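Local coordinates for protein beta carbonic anhydrase (PDB 6YJN) that probably catalyses the reversible hydration of carbon dioxide to hydrogencarbonate and a proton at a zinc ion, as a tetrameric beta-class carbonic anhydrase, at residues 71-76 / 157-162. Numbering follows the deposited sequence.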
ATOM      1  N   ALA A  71       8.340  13.598   0.366  1.00 60.93           N
ATOM      2  CA  ALA A  71       7.499  14.752   0.079  1.00 57.11           C
ATOM      3  C   ALA A  71       6.314  14.826   1.033  1.00 64.01           C
ATOM      4  O   ALA A  71       5.324  15.497   0.729  1.00 61.92           O
ATOM      5  CB  ALA A  71       7.055  14.763  -1.361  1.00 58.16           C
ATOM      6  N   ASN A  72       6.423  14.151   2.187  1.00 63.91           N
ATOM      7  CA  ASN A  72       5.383  14.240   3.203  1.00 69.44           C
ATOM      8  C   ASN A  72       4.007  14.116   2.544  1.00 70.87           C
ATOM      9  O   ASN A  72       3.183  15.016   2.621  1.00 66.07           O
ATOM     10  CB  ASN A  72       5.493  15.526   4.030  1.00 71.31           C
ATOM     11  CG  ASN A  72       5.592  16.786   3.190  1.00 77.41           C
ATOM     12  OD1 ASN A  72       6.685  17.321   3.009  1.00 85.46           O
ATOM     13  ND2 ASN A  72       4.469  17.256   2.660  1.00 67.62           N
ATOM     14  N   VAL A  73       3.780  12.987   1.872  1.00 69.50           N
ATOM     15  CA  VAL A  73       2.542  12.727   1.166  1.00 67.16           C
ATOM     16  C   VAL A  73       1.693  11.826   2.057  1.00 72.32           C
ATOM     17  O   VAL A  73       2.183  10.829   2.598  1.00 78.98           O
ATOM     18  CB  VAL A  73       2.842  12.038  -0.186  1.00 72.82           C
ATOM     19  CG1 VAL A  73       1.596  11.784  -1.013  1.00 64.26           C
ATOM     20  CG2 VAL A  73       3.890  12.776  -1.008  1.00 74.14           C
ATOM     21  N   VAL A  74       0.416  12.186   2.194  1.00 67.25           N
ATOM     22  CA  VAL A  74      -0.556  11.324   2.847  1.00 71.55           C
ATOM     23  C   VAL A  74      -1.481  10.764   1.771  1.00 72.95           C
ATOM     24  O   VAL A  74      -2.343  11.488   1.273  1.00 82.49           O
ATOM     25  CB  VAL A  74      -1.335  12.080   3.945  1.00 74.45           C
ATOM     26  CG1 VAL A  74      -2.488  11.272   4.513  1.00 59.73           C
ATOM     27  CG2 VAL A  74      -0.423  12.562   5.064  1.00 78.72           C
ATOM     28  N   VAL A  75      -1.264   9.491   1.403  1.00 66.11           N
ATOM     29  CA  VAL A  75      -2.151   8.769   0.500  1.00 69.26           C
ATOM     30  C   VAL A  75      -3.343   8.221   1.294  1.00 74.17           C
ATOM     31  O   VAL A  75      -3.180   7.658   2.381  1.00 77.47           O
ATOM     32  CB  VAL A  75      -1.410   7.671  -0.289  1.00 62.44           C
ATOM     33  CG1 VAL A  75      -2.328   6.874  -1.194  1.00 69.33           C
ATOM     34  CG2 VAL A  75      -0.260   8.229  -1.095  1.00 66.49           C
ATOM     35  N   HIS A  76      -4.548   8.431   0.742  1.00 70.39           N
ATOM     36  CA  HIS A  76      -5.799   7.978   1.319  1.00 68.89           C
ATOM     37  C   HIS A  76      -5.666   6.528   1.775  1.00 73.95           C
ATOM     38  O   HIS A  76      -6.267   6.120   2.766  1.00 72.00           O
ATOM     39  CB  HIS A  76      -6.887   8.030   0.246  1.00 61.65           C
ATOM     40  CG  HIS A  76      -7.303   9.401  -0.143  1.00 64.34           C
ATOM     41  ND1 HIS A  76      -7.482  10.406   0.781  1.00 71.74           N
ATOM     42  CD2 HIS A  76      -7.641   9.922  -1.344  1.00 69.66           C
ATOM     43  CE1 HIS A  76      -7.879  11.502   0.153  1.00 76.23           C
ATOM     44  NE2 HIS A  76      -7.992  11.231  -1.158  1.00 62.72           N
ATOM     45  N   ILE A 157      -0.954  21.631   2.343  1.00 69.28           N
ATOM     46  CA  ILE A 157      -2.356  21.877   2.653  1.00 64.36           C
ATOM     47  C   ILE A 157      -3.191  20.671   2.221  1.00 64.41           C
ATOM     48  O   ILE A 157      -4.024  20.166   2.977  1.00 64.59           O
ATOM     49  CB  ILE A 157      -2.839  23.176   1.974  1.00 59.68           C
ATOM     50  CG1 ILE A 157      -2.287  24.424   2.673  1.00 70.18           C
ATOM     51  CG2 ILE A 157      -4.358  23.198   1.871  1.00 56.77           C
ATOM     52  CD1 ILE A 157      -1.653  25.443   1.744  1.00 65.55           C
ATOM     53  N   GLU A 158      -2.976  20.249   0.973  1.00 56.50           N
ATOM     54  CA  GLU A 158      -3.716  19.148   0.408  1.00 54.03           C
ATOM     55  C   GLU A 158      -3.508  17.954   1.331  1.00 66.32           C
ATOM     56  O   GLU A 158      -4.467  17.395   1.846  1.00 66.66           O
ATOM     57  CB  GLU A 158      -3.210  18.902  -1.009  1.00 54.78           C
ATOM     58  N   GLN A 159      -2.242  17.614   1.600  1.00 71.84           N
ATOM     59  CA  GLN A 159      -1.940  16.476   2.449  1.00 73.36           C
ATOM     60  C   GLN A 159      -2.790  16.547   3.714  1.00 75.19           C
ATOM     61  O   GLN A 159      -3.347  15.542   4.149  1.00 70.84           O
ATOM     62  CB  GLN A 159      -0.450  16.431   2.782  1.00 75.47           C
ATOM     63  CG  GLN A 159       0.420  16.090   1.583  1.00 81.46           C
ATOM     64  CD  GLN A 159      -0.265  15.159   0.616  1.00 80.10           C
ATOM     65  OE1 GLN A 159      -0.316  13.948   0.810  1.00 76.74           O
ATOM     66  NE2 GLN A 159      -0.802  15.730  -0.447  1.00 81.86           N
ATOM     67  N   VAL A 160      -2.880  17.749   4.293  1.00 70.81           N
ATOM     68  CA  VAL A 160      -3.711  17.946   5.466  1.00 68.42           C
ATOM     69  C   VAL A 160      -5.165  17.581   5.156  1.00 74.41           C
ATOM     70  O   VAL A 160      -5.782  16.843   5.924  1.00 78.12           O
ATOM     71  CB  VAL A 160      -3.537  19.358   6.047  1.00 69.11           C
ATOM     72  CG1 VAL A 160      -4.796  19.880   6.708  1.00 64.73           C
ATOM     73  CG2 VAL A 160      -2.388  19.384   7.035  1.00 72.66           C
ATOM     74  N   VAL A 161      -5.705  18.052   4.021  1.00 74.99           N
ATOM     75  CA  VAL A 161      -7.061  17.663   3.647  1.00 76.57           C
ATOM     76  C   VAL A 161      -7.179  16.137   3.740  1.00 69.48           C
ATOM     77  O   VAL A 161      -8.180  15.613   4.215  1.00 66.34           O
ATOM     78  CB  VAL A 161      -7.538  18.248   2.295  1.00 55.60           C
ATOM     79  N   ASN A 162      -6.105  15.437   3.358  1.00 74.51           N
ATOM     80  CA  ASN A 162      -6.065  13.983   3.302  1.00 79.74           C
ATOM     81  C   ASN A 162      -6.215  13.391   4.702  1.00 77.54           C
ATOM     82  O   ASN A 162      -7.024  12.488   4.915  1.00 77.90           O
ATOM     83  CB  ASN A 162      -4.791  13.485   2.610  1.00 81.27           C
ATOM     84  CG  ASN A 162      -4.813  13.664   1.107  1.00 81.39           C
ATOM     85  OD1 ASN A 162      -5.801  14.137   0.545  1.00 78.95           O
ATOM     86  ND2 ASN A 162      -3.733  13.280   0.447  1.00 83.43           N
TER
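Two side-chain amides from one helix grip the backbone of Val74. Gln159 OE1 accepts a hydrogen bond from Val74 N with an N-H...O angle of 154°, and Asn162 ND2 donates one to Val74 O at a more bent 138°. Val74 N to Gln159 OE1 and Asn162 ND2 to Val74 O both refine to 2.4 Å, shorter than can be taken literally at this resolution; the roles follow from the backbone, since its N-H can only donate and its carbonyl only accept, which fixes which way each amide faces. Gln159 and Asn162 lie three positions apart, so they leave the same side of helix 145-165. The bend of Gln159 at chi2 (-32°) turns its amide toward the loop; Gln159 OE1 also lies 3.4 Å from Val73 CG1, and Gln159 CG lies 3.1 Å from Asn72 O. The valine and asparagine side chains pass antiparallel, with Val74 CG1 3.7 Å from Asn162 CB. Beyond them the His76 imidazole lies across the Asn162 amide, the two planes inclined to each other, and His76 CE1 sits 3.4 Å from Asn162 OD1. The strongest polar partner of the ring is on another chain: His76 NE2 is hydrogen-bonded to Asp129 of the second subunit. At the other end of the loop, the Asn72 side chain comes within about 5 Å of the zinc ion held by Cys46, Asp48, His102 and Cys105. In the extended run Val73-Val75, carboxamides of helix 145-165, rather than a backbone partner across the contact, satisfy both buried polar groups of Val74, tying a loop that runs from the metal site to the subunit interface onto that helix.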